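Local atomic coordinates of putative sulfatase yidJ (Bacteroides fragilis, PDB entry 2QZU), a protein that probably hydrolyses sulfate esters, as a member of the sulfatase family whose activity is thought to depend on a bound calcium ion. Residues Q37-A42 with N274-Y279; N229-G234 with A281-V286; E49-P54 with E244-L249; T266-Y271 with E322-D327. All coordinates share one frame; numbering follows the deposited sequence.

From the N terminus, the chain leaves strand 29-35 and passes through 37-42 and 49-54, then much later through 229-234, which follows strand 222-228, and through the loop segment 244-249. Contact 3 (49-54 with 244-249) closes a long loop that lies wholly within the larger one closed by contact 1, where 37-42 meets 274-279. Contact 2 (229-234 with 281-286) crosses both. Contact 4 (266-271 with 322-327) crosses contacts 1 and 2 but opens only after contact 3 has closed. Helix 267-299 is the common beam, taking part in contacts 1, 2 and 4 and, through Thr284, bonded to both sides of contact 3. Together they fasten loops from three strands of the central sheet to this helix.

Contact 1. Residues Q37-A42 with N274-Y279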
# COMPACT_ATOMS: atom_id res chain seq x y z
N GLN A 37 17.25 1.79 5.49
CA GLN A 37 16.47 1.19 6.57
C GLN A 37 16.86 -0.25 6.92
O GLN A 37 16.00 -1.07 7.25
CB GLN A 37 14.99 1.27 6.19
CG GLN A 37 14.01 1.13 7.33
CD GLN A 37 12.73 1.89 7.04
OE1 GLN A 37 12.75 3.12 6.91
NE2 GLN A 37 11.62 1.18 6.95
N TYR A 38 18.16 -0.53 6.88
CA TYR A 38 18.69 -1.86 7.18
C TYR A 38 19.21 -1.92 8.63
O TYR A 38 20.16 -1.21 8.99
CB TYR A 38 19.82 -2.18 6.19
CG TYR A 38 20.28 -3.63 6.16
CD1 TYR A 38 20.74 -4.27 7.31
CD2 TYR A 38 20.27 -4.35 4.96
CE1 TYR A 38 21.18 -5.60 7.27
CE2 TYR A 38 20.71 -5.67 4.91
CZ TYR A 38 21.16 -6.29 6.07
OH TYR A 38 21.60 -7.60 6.03
N ARG A 39 18.60 -2.76 9.46
CA ARG A 39 19.01 -2.91 10.86
C ARG A 39 20.35 -3.63 11.02
O ARG A 39 20.60 -4.63 10.35
CB ARG A 39 17.96 -3.66 11.67
CG ARG A 39 16.71 -2.85 11.96
CD ARG A 39 15.82 -3.53 13.01
NE ARG A 39 15.23 -4.79 12.55
CZ ARG A 39 15.77 -5.99 12.75
NH1 ARG A 39 16.92 -6.12 13.39
NH2 ARG A 39 15.14 -7.07 12.31
N GLY A 40 21.18 -3.12 11.92
CA GLY A 40 22.48 -3.72 12.15
C GLY A 40 22.50 -5.19 12.53
O GLY A 40 23.37 -5.94 12.09
N ASP A 41 21.55 -5.62 13.36
CA ASP A 41 21.53 -7.03 13.77
C ASP A 41 20.92 -7.97 12.75
O ASP A 41 20.91 -9.18 12.96
CB ASP A 41 20.81 -7.19 15.12
CG ASP A 41 21.59 -6.59 16.28
OD1 ASP A 41 22.83 -6.49 16.17
OD2 ASP A 41 20.97 -6.23 17.30
N ALA A 42 20.41 -7.43 11.65
CA ALA A 42 19.80 -8.27 10.62
C ALA A 42 20.84 -8.78 9.63
O ALA A 42 20.66 -8.68 8.42
CB ALA A 42 18.71 -7.49 9.89
N ASN A 274 3.44 -8.95 11.35
CA ASN A 274 2.90 -8.94 9.99
C ASN A 274 3.90 -8.50 8.92
O ASN A 274 3.65 -8.70 7.73
CB ASN A 274 1.68 -8.02 9.94
CG ASN A 274 0.86 -8.20 8.68
OD1 ASN A 274 0.27 -7.25 8.17
ND2 ASN A 274 0.80 -9.43 8.18
N ASN A 275 5.02 -7.90 9.33
CA ASN A 275 6.00 -7.41 8.37
C ASN A 275 7.42 -7.96 8.44
O ASN A 275 8.21 -7.73 7.53
CB ASN A 275 6.07 -5.88 8.46
CG ASN A 275 4.80 -5.20 8.00
OD1 ASN A 275 4.53 -5.12 6.80
ND2 ASN A 275 4.00 -4.73 8.94
N ILE A 276 7.75 -8.68 9.51
CA ILE A 276 9.10 -9.21 9.64
C ILE A 276 9.53 -10.16 8.52
O ILE A 276 10.68 -10.13 8.08
CB ILE A 276 9.32 -9.88 11.03
CG1 ILE A 276 10.81 -10.16 11.25
CG2 ILE A 276 8.50 -11.15 11.13
CD1 ILE A 276 11.68 -8.92 11.29
N ARG A 277 8.61 -11.00 8.04
CA ARG A 277 8.93 -11.93 6.96
C ARG A 277 9.36 -11.22 5.69
O ARG A 277 10.38 -11.58 5.07
CB ARG A 277 7.74 -12.84 6.63
CG ARG A 277 7.54 -13.99 7.60
CD ARG A 277 6.50 -14.98 7.07
NE ARG A 277 6.28 -16.07 8.02
CZ ARG A 277 5.46 -17.09 7.82
NH1 ARG A 277 4.76 -17.17 6.70
NH2 ARG A 277 5.32 -18.02 8.75
N ASN A 278 8.59 -10.22 5.28
CA ASN A 278 8.92 -9.48 4.06
C ASN A 278 10.15 -8.61 4.25
O ASN A 278 10.87 -8.34 3.29
CB ASN A 278 7.71 -8.66 3.60
CG ASN A 278 6.68 -9.51 2.86
OD1 ASN A 278 5.51 -9.14 2.75
ND2 ASN A 278 7.13 -10.66 2.35
N TYR A 279 10.39 -8.18 5.49
CA TYR A 279 11.58 -7.37 5.76
C TYR A 279 12.80 -8.25 5.50
O TYR A 279 13.75 -7.84 4.83
CB TYR A 279 11.59 -6.90 7.22
CG TYR A 279 12.74 -5.97 7.57
CD1 TYR A 279 12.85 -4.71 6.98
CD2 TYR A 279 13.71 -6.35 8.49
CE1 TYR A 279 13.91 -3.84 7.31
CE2 TYR A 279 14.77 -5.51 8.82
CZ TYR A 279 14.86 -4.25 8.23
OH TYR A 279 15.90 -3.42 8.57
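Tyr279 reaches from helix 267-299 to the backbone of Gln37 and Arg39, a buried side-chain-to-main-chain clasp on the loop that follows strand 29-35 of the central sheet. CG of Tyr279 lies anti to the backbone N (chi1 -176°), which points the ring toward the loop. There Tyr279 OH donates to Gln37 O over 2.7 Å, lying in the carbonyl plane on a lone pair, and the carbonyl oxygen in turn lies level with the ring at its edge. The same Tyr279 OH accepts from Arg39 N at 2.9 Å, with an N-H...O angle of 149°. Tyr38 sits between the two bonds, its CA 3.5 Å from Tyr279 OH, while its own ring turns the other way and meets Phe310 edge-to-face. Arg39 then folds back beside the tyrosine: its CG is 3.5 Å from Tyr279 OH, and a bend further along the chain brings Arg39 NE to 3.8 Å from Tyr279 CE2. Guanidinium and ring planes are 28° apart. Ile276, one turn earlier on the helix, puts CD1 at the guanidinium edge, 4.1 Å from Arg39 NH2. The charge itself is met elsewhere, Arg39 NH1 forming a salt bridge with Glu49. With one bond given and one received, the buried hydroxyl is satisfied by main-chain atoms alone, which pins the loop in place and restrains the swing of the ring.

Contact 2. Residues N229-G234 with A281-V286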
# COMPACT_ATOMS: atom_id res chain seq x y z
N ASN A 229 17.17 0.96 -2.16
CA ASN A 229 16.03 1.35 -1.34
C ASN A 229 15.59 0.26 -0.36
O ASN A 229 15.52 0.50 0.84
CB ASN A 229 14.87 1.79 -2.24
CG ASN A 229 13.97 2.81 -1.57
OD1 ASN A 229 13.63 2.67 -0.40
ND2 ASN A 229 13.59 3.85 -2.31
N PRO A 230 15.28 -0.96 -0.86
CA PRO A 230 14.88 -1.99 0.11
C PRO A 230 16.06 -2.17 1.06
O PRO A 230 17.20 -1.94 0.67
CB PRO A 230 14.67 -3.22 -0.77
CG PRO A 230 14.30 -2.64 -2.12
CD PRO A 230 15.23 -1.47 -2.24
N PRO A 231 15.82 -2.62 2.31
CA PRO A 231 14.56 -3.01 2.93
C PRO A 231 13.64 -1.90 3.44
O PRO A 231 12.86 -2.12 4.37
CB PRO A 231 15.01 -3.94 4.05
CG PRO A 231 16.27 -3.28 4.51
CD PRO A 231 16.95 -2.90 3.21
N HIS A 232 13.74 -0.71 2.86
CA HIS A 232 12.87 0.40 3.25
C HIS A 232 11.46 0.01 2.81
O HIS A 232 11.29 -0.83 1.91
CB HIS A 232 13.32 1.69 2.56
CG HIS A 232 12.46 2.88 2.86
ND1 HIS A 232 11.35 3.19 2.10
CD2 HIS A 232 12.56 3.84 3.80
CE1 HIS A 232 10.81 4.30 2.57
NE2 HIS A 232 11.52 4.72 3.60
N THR A 233 10.44 0.61 3.42
CA THR A 233 9.06 0.26 3.12
C THR A 233 8.65 0.04 1.71
O THR A 233 9.18 0.62 0.75
CB THR A 233 8.04 1.21 3.74
OG1 THR A 233 8.47 2.56 3.54
CG2 THR A 233 7.85 0.88 5.21
N GLY A 234 7.61 -0.77 1.64
CA GLY A 234 7.07 -1.27 0.41
C GLY A 234 7.73 -2.59 0.70
O GLY A 234 8.39 -3.17 -0.15
N ALA A 281 12.87 -10.89 3.62
CA ALA A 281 12.88 -11.21 2.19
C ALA A 281 13.63 -10.12 1.43
O ALA A 281 14.46 -10.41 0.56
CB ALA A 281 11.45 -11.34 1.65
N CYS A 282 13.34 -8.87 1.77
CA CYS A 282 14.00 -7.73 1.13
C CYS A 282 15.50 -7.78 1.37
O CYS A 282 16.29 -7.57 0.45
CB CYS A 282 13.45 -6.41 1.67
SG CYS A 282 11.82 -5.93 1.04
N ILE A 283 15.88 -8.06 2.61
CA ILE A 283 17.29 -8.13 2.97
C ILE A 283 18.00 -9.23 2.20
O ILE A 283 19.09 -9.01 1.67
CB ILE A 283 17.45 -8.35 4.48
CG1 ILE A 283 17.12 -7.04 5.21
CG2 ILE A 283 18.87 -8.81 4.80
CD1 ILE A 283 17.21 -7.11 6.73
N THR A 284 17.39 -10.40 2.12
CA THR A 284 18.01 -11.50 1.38
C THR A 284 18.14 -11.13 -0.09
O THR A 284 19.14 -11.47 -0.73
CB THR A 284 17.20 -12.79 1.57
OG1 THR A 284 17.29 -13.20 2.94
CG2 THR A 284 17.76 -13.91 0.69
N GLY A 285 17.15 -10.42 -0.62
CA GLY A 285 17.20 -10.00 -2.01
C GLY A 285 18.31 -8.98 -2.21
O GLY A 285 19.05 -9.03 -3.19
N VAL A 286 18.42 -8.05 -1.27
CA VAL A 286 19.47 -7.04 -1.34
C VAL A 286 20.82 -7.76 -1.30
O VAL A 286 21.72 -7.46 -2.07
CB VAL A 286 19.35 -6.03 -0.17
CG1 VAL A 286 20.66 -5.28 0.02
CG2 VAL A 286 18.23 -5.04 -0.46
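Pro230 and Pro231, joined by a cis peptide bond, form a type VI turn after strand 222-228 and press their rings onto helix 267-299 at Cys282, Ile283 and Val286. The turn is closed by a 3.0 Å bond from His232 N to Asn229 O, and with the cis linkage both pyrrolidine rings face the helix. Pro231 comes closest in backbone terms to Cys282. Its CB rests 3.8 Å from Cys282 CB, so the methylene rather than the sulfur carries this touch. Farther round the same ring, Pro231 CG lies 3.9 Å from Ile283 CG1. Pro230 uses its own CB, which sits 4.0 Å from Val286 CG2 and somewhat farther from Cys282 CB. That valine methyl, anti to the carbonyl carbon of its own residue, also approaches the Pro230 carbonyl, with Val286 CG2 3.5 Å from Pro230 O. The carbonyl oxygen is buried here with no hydrogen-bonding partner in the model, and no hydrogen bond joins the two segments: the fit rests on apolar shape alone. Cys282 and Val286, one turn apart, face the prolines, with Ile283 beside them. Elsewhere in the surroundings, Pro231 and Val286 both touch Ala35 of strand 29-35, the sheet neighbour of 222-228, while Ile283 packs on Tyr38. The turn is thus wedged between the helix and the C-terminal ends of two adjacent parallel strands.

Contact 3. Residues E49-P54 with E244-L249; sequences EPVKTP and EIYKDL
Tyr246 carries this contact, reaching from the turns of 244-249 to the main chain of Pro50 and Lys52. From CB, the ring sets off anti to the carbonyl carbon (chi1 -61°). One ring face is partly overlain by its own neighbour Ile245, whose CG2 stands 3.9 Å above the plane of the Tyr246 ring, offset toward the rim. At the edge, CE1 of Tyr246 is 3.7 Å from Pro50 O, which lies level with the ring. Over the opposite face, Ala281 N of helix 267-299 stands above the CE2 side of the ring. The tip is gripped firmly: Lys52 N donates to Tyr246 OH over 2.8 Å in a nearly straight bond, 176° at the hydrogen. Val51 CG2 lies beside the same oxygen, 3.5 Å from Tyr246 OH. A second bond joins this hydroxyl to Thr284 OG1 of the helix, and Thr284 OG1 also binds Lys52 O, so both polar backbone atoms of Lys52 are tied into one small network. Flanking it are two apolar touches nearer the surface. Lys52 runs back past the tyrosine and lays CD 3.6 Å from Ile245 CG2, whereas Pro50 CG meets Leu249 CD1 at 3.9 Å, crossing it at about a right angle. Two overlapping type I turns, 244-247 and 246-249, present Tyr246 and Leu249 together. The result is irregular loop-on-loop packing along helix 267-299, fastened by a tyrosine hydroxyl to main chain.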
# COMPACT_ATOMS: atom_id res chain seq x y z
N GLU A 49 19.56 -13.14 14.56
CA GLU A 49 18.30 -13.33 13.84
C GLU A 49 18.48 -14.32 12.70
O GLU A 49 19.56 -14.41 12.10
CB GLU A 49 17.80 -11.98 13.30
CG GLU A 49 17.69 -10.92 14.38
CD GLU A 49 17.18 -9.58 13.87
OE1 GLU A 49 17.30 -8.59 14.62
OE2 GLU A 49 16.65 -9.52 12.74
N PRO A 50 17.43 -15.09 12.39
CA PRO A 50 17.49 -16.09 11.31
C PRO A 50 17.32 -15.53 9.90
O PRO A 50 16.62 -16.12 9.07
CB PRO A 50 16.38 -17.05 11.69
CG PRO A 50 15.33 -16.13 12.20
CD PRO A 50 16.12 -15.15 13.07
N VAL A 51 17.96 -14.40 9.62
CA VAL A 51 17.88 -13.82 8.29
C VAL A 51 19.06 -14.35 7.49
O VAL A 51 20.17 -14.49 8.01
CB VAL A 51 17.90 -12.27 8.35
CG1 VAL A 51 19.19 -11.78 8.99
CG2 VAL A 51 17.73 -11.70 6.95
N LYS A 52 18.82 -14.66 6.22
CA LYS A 52 19.86 -15.20 5.35
C LYS A 52 20.55 -14.13 4.52
O LYS A 52 19.91 -13.48 3.69
CB LYS A 52 19.26 -16.27 4.43
CG LYS A 52 18.66 -17.45 5.19
CD LYS A 52 18.06 -18.47 4.24
CE LYS A 52 17.48 -19.64 5.01
NZ LYS A 52 18.52 -20.34 5.82
N THR A 53 21.85 -13.96 4.75
CA THR A 53 22.67 -12.99 4.03
C THR A 53 24.01 -13.65 3.71
O THR A 53 25.06 -13.23 4.19
CB THR A 53 22.93 -11.73 4.89
OG1 THR A 53 23.60 -12.09 6.11
CG2 THR A 53 21.62 -11.04 5.24
N PRO A 54 23.99 -14.70 2.88
CA PRO A 54 25.24 -15.38 2.53
C PRO A 54 26.33 -14.52 1.89
O PRO A 54 27.52 -14.72 2.15
CB PRO A 54 24.78 -16.52 1.63
CG PRO A 54 23.55 -15.95 0.96
CD PRO A 54 22.85 -15.27 2.12
N GLU A 244 9.54 -16.70 -0.56
CA GLU A 244 9.45 -18.15 -0.39
C GLU A 244 10.43 -18.67 0.65
O GLU A 244 10.16 -19.66 1.33
CB GLU A 244 9.74 -18.86 -1.72
CG GLU A 244 8.54 -19.58 -2.32
CD GLU A 244 7.86 -18.77 -3.41
OE1 GLU A 244 8.51 -18.50 -4.45
OE2 GLU A 244 6.68 -18.40 -3.24
N ILE A 245 11.58 -18.01 0.77
CA ILE A 245 12.60 -18.41 1.72
C ILE A 245 12.13 -18.33 3.17
O ILE A 245 12.61 -19.09 4.02
CB ILE A 245 13.87 -17.54 1.54
CG1 ILE A 245 14.48 -17.79 0.15
CG2 ILE A 245 14.90 -17.85 2.63
CD1 ILE A 245 15.61 -16.85 -0.21
N TYR A 246 11.19 -17.44 3.44
CA TYR A 246 10.68 -17.26 4.80
C TYR A 246 9.24 -17.71 5.01
O TYR A 246 8.61 -17.36 6.01
CB TYR A 246 10.83 -15.79 5.20
CG TYR A 246 12.27 -15.33 5.18
CD1 TYR A 246 13.13 -15.64 6.24
CD2 TYR A 246 12.80 -14.66 4.08
CE1 TYR A 246 14.47 -15.29 6.21
CE2 TYR A 246 14.16 -14.30 4.03
CZ TYR A 246 14.98 -14.62 5.10
OH TYR A 246 16.31 -14.29 5.06
N LYS A 247 8.72 -18.50 4.08
CA LYS A 247 7.35 -18.98 4.16
C LYS A 247 7.10 -19.82 5.41
O LYS A 247 5.97 -19.89 5.91
CB LYS A 247 6.99 -19.81 2.92
CG LYS A 247 7.79 -21.09 2.77
CD LYS A 247 7.31 -21.91 1.58
CE LYS A 247 8.10 -23.20 1.43
NZ LYS A 247 7.61 -24.02 0.29
N ASP A 248 8.15 -20.46 5.93
CA ASP A 248 8.01 -21.30 7.12
C ASP A 248 8.63 -20.68 8.37
O ASP A 248 8.76 -21.34 9.40
CB ASP A 248 8.65 -22.68 6.88
CG ASP A 248 8.05 -23.40 5.69
OD1 ASP A 248 6.81 -23.51 5.62
OD2 ASP A 248 8.83 -23.86 4.82
N LEU A 249 9.03 -19.41 8.27
CA LEU A 249 9.63 -18.71 9.39
C LEU A 249 8.68 -18.67 10.59
O LEU A 249 7.50 -18.35 10.44
CB LEU A 249 10.00 -17.28 8.98
CG LEU A 249 10.65 -16.39 10.05
CD1 LEU A 249 12.02 -16.94 10.40
CD2 LEU A 249 10.77 -14.97 9.53

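Contact 4. Residues T266-Y271 with E322-D327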
# COMPACT_ATOMS: atom_id res chain seq x y z
N THR A 266 -1.97 -6.55 19.80
CA THR A 266 -1.85 -5.10 19.91
C THR A 266 -1.52 -4.52 18.54
O THR A 266 -1.06 -5.24 17.65
CB THR A 266 -0.74 -4.68 20.90
OG1 THR A 266 0.54 -5.09 20.38
CG2 THR A 266 -0.96 -5.33 22.26
N GLU A 267 -1.75 -3.23 18.36
CA GLU A 267 -1.47 -2.57 17.09
C GLU A 267 -0.02 -2.73 16.65
O GLU A 267 0.25 -3.16 15.53
CB GLU A 267 -1.81 -1.08 17.17
CG GLU A 267 -3.30 -0.78 17.15
CD GLU A 267 -3.98 -1.30 15.90
OE1 GLU A 267 -3.56 -0.90 14.79
OE2 GLU A 267 -4.92 -2.12 16.02
N MSE A 268 0.90 -2.40 17.54
CA MSE A 268 2.32 -2.47 17.21
C MSE A 268 2.90 -3.89 17.26
O MSE A 268 3.85 -4.19 16.55
CB MSE A 268 3.12 -1.54 18.13
CG MSE A 268 2.84 -0.06 17.89
SE MSE A 268 3.30 0.53 16.09
CE MSE A 268 2.53 2.31 16.15
N GLY A 269 2.32 -4.75 18.10
CA GLY A 269 2.80 -6.11 18.17
C GLY A 269 2.46 -6.85 16.88
O GLY A 269 3.26 -7.63 16.36
N ASP A 270 1.26 -6.59 16.36
CA ASP A 270 0.84 -7.24 15.12
C ASP A 270 1.59 -6.64 13.94
O ASP A 270 1.88 -7.34 12.96
CB ASP A 270 -0.66 -7.09 14.90
CG ASP A 270 -1.47 -7.93 15.88
OD1 ASP A 270 -0.94 -8.96 16.35
OD2 ASP A 270 -2.63 -7.56 16.17
N TYR A 271 1.91 -5.36 14.02
CA TYR A 271 2.64 -4.69 12.95
C TYR A 271 4.00 -5.37 12.77
O TYR A 271 4.44 -5.62 11.65
CB TYR A 271 2.84 -3.21 13.28
CG TYR A 271 3.51 -2.43 12.16
CD1 TYR A 271 2.86 -2.24 10.93
CD2 TYR A 271 4.80 -1.92 12.31
CE1 TYR A 271 3.49 -1.56 9.89
CE2 TYR A 271 5.43 -1.23 11.27
CZ TYR A 271 4.77 -1.06 10.07
OH TYR A 271 5.40 -0.39 9.04
N GLU A 322 6.69 0.42 20.67
CA GLU A 322 5.46 1.07 20.22
C GLU A 322 5.71 2.10 19.12
O GLU A 322 4.88 2.99 18.90
CB GLU A 322 4.75 1.74 21.40
CG GLU A 322 4.40 0.83 22.56
CD GLU A 322 3.39 -0.25 22.21
OE1 GLU A 322 2.72 -0.13 21.16
OE2 GLU A 322 3.26 -1.22 22.99
N ASN A 323 6.85 1.98 18.44
CA ASN A 323 7.21 2.89 17.35
C ASN A 323 7.20 2.14 16.02
O ASN A 323 7.81 1.08 15.89
CB ASN A 323 8.61 3.48 17.57
CG ASN A 323 8.62 4.59 18.59
OD1 ASN A 323 8.41 4.36 19.78
ND2 ASN A 323 8.88 5.81 18.13
N ALA A 324 6.51 2.70 15.04
CA ALA A 324 6.45 2.06 13.74
C ALA A 324 7.67 2.36 12.88
O ALA A 324 8.15 1.48 12.15
CB ALA A 324 5.20 2.58 12.97
N GLY A 325 8.21 3.57 13.02
CA GLY A 325 9.33 3.95 12.15
C GLY A 325 10.65 4.03 12.83
O GLY A 325 10.97 3.14 13.62
N LYS A 326 11.46 5.00 12.43
CA LYS A 326 12.72 5.23 13.12
C LYS A 326 12.67 6.70 13.64
O LYS A 326 11.63 7.19 14.10
CB LYS A 326 13.96 5.03 12.27
CG LYS A 326 14.12 6.02 11.15
CD LYS A 326 12.81 6.32 10.46
CE LYS A 326 12.48 5.28 9.41
NZ LYS A 326 12.22 5.92 8.09
N ASP A 327 13.81 7.39 13.55
CA ASP A 327 13.93 8.77 14.01
C ASP A 327 13.84 8.80 15.55
O ASP A 327 13.16 9.65 16.13
CB ASP A 327 12.82 9.65 13.43
CG ASP A 327 13.18 11.14 13.50
OD1 ASP A 327 14.22 11.46 14.08
OD2 ASP A 327 12.43 11.99 12.97
O HOH W 1 0.38 -1.23 20.17
O HOH W 2 8.16 0.28 9.47
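Met268, present as selenomethionine, and Glu322 cross obliquely, each curled back at its second torsion, so the selenoether side chain lies against the base of the glutamate and the backbone beyond it. CG of Met268 lies beside the carboxylate, 3.3 Å from Glu322 OE1, and the bend beyond it (chi2 -61°) turns SE and CE along the main chain of 322-324. Met268 CE comes 3.7 Å from Glu322 O, and Met268 SE is 4.0 Å from Ala324 N. The Glu322 carboxylate is also linked to the start of the helix through water 1, which donates to Glu322 OE1 at 2.8 Å and accepts from Met268 N at 2.9 Å. A carboxylate placed by the first helical turn is probably favoured by the helix dipole. Thr266 caps the same end, its OG1 accepting from Gly269 N. One turn on, Tyr271 extends beside Ala324, with Tyr271 CE2 4.2 Å from Ala324 CB. Ala324 CB is thereby touched by both Tyr271 and the Met268 methyl. Water 2, in the plane of the tyrosine ring, joins Tyr271 OH to Ala324 O and stands 2.9 Å from Ala324 O. The contact secures the N-terminal end of helix 267-299 to the loop between strand 306-311 and helix 331-334, near the subunit interface: Lys219 of the second subunit packs on Met268 and Ala324, and its Gln220 on Tyr271.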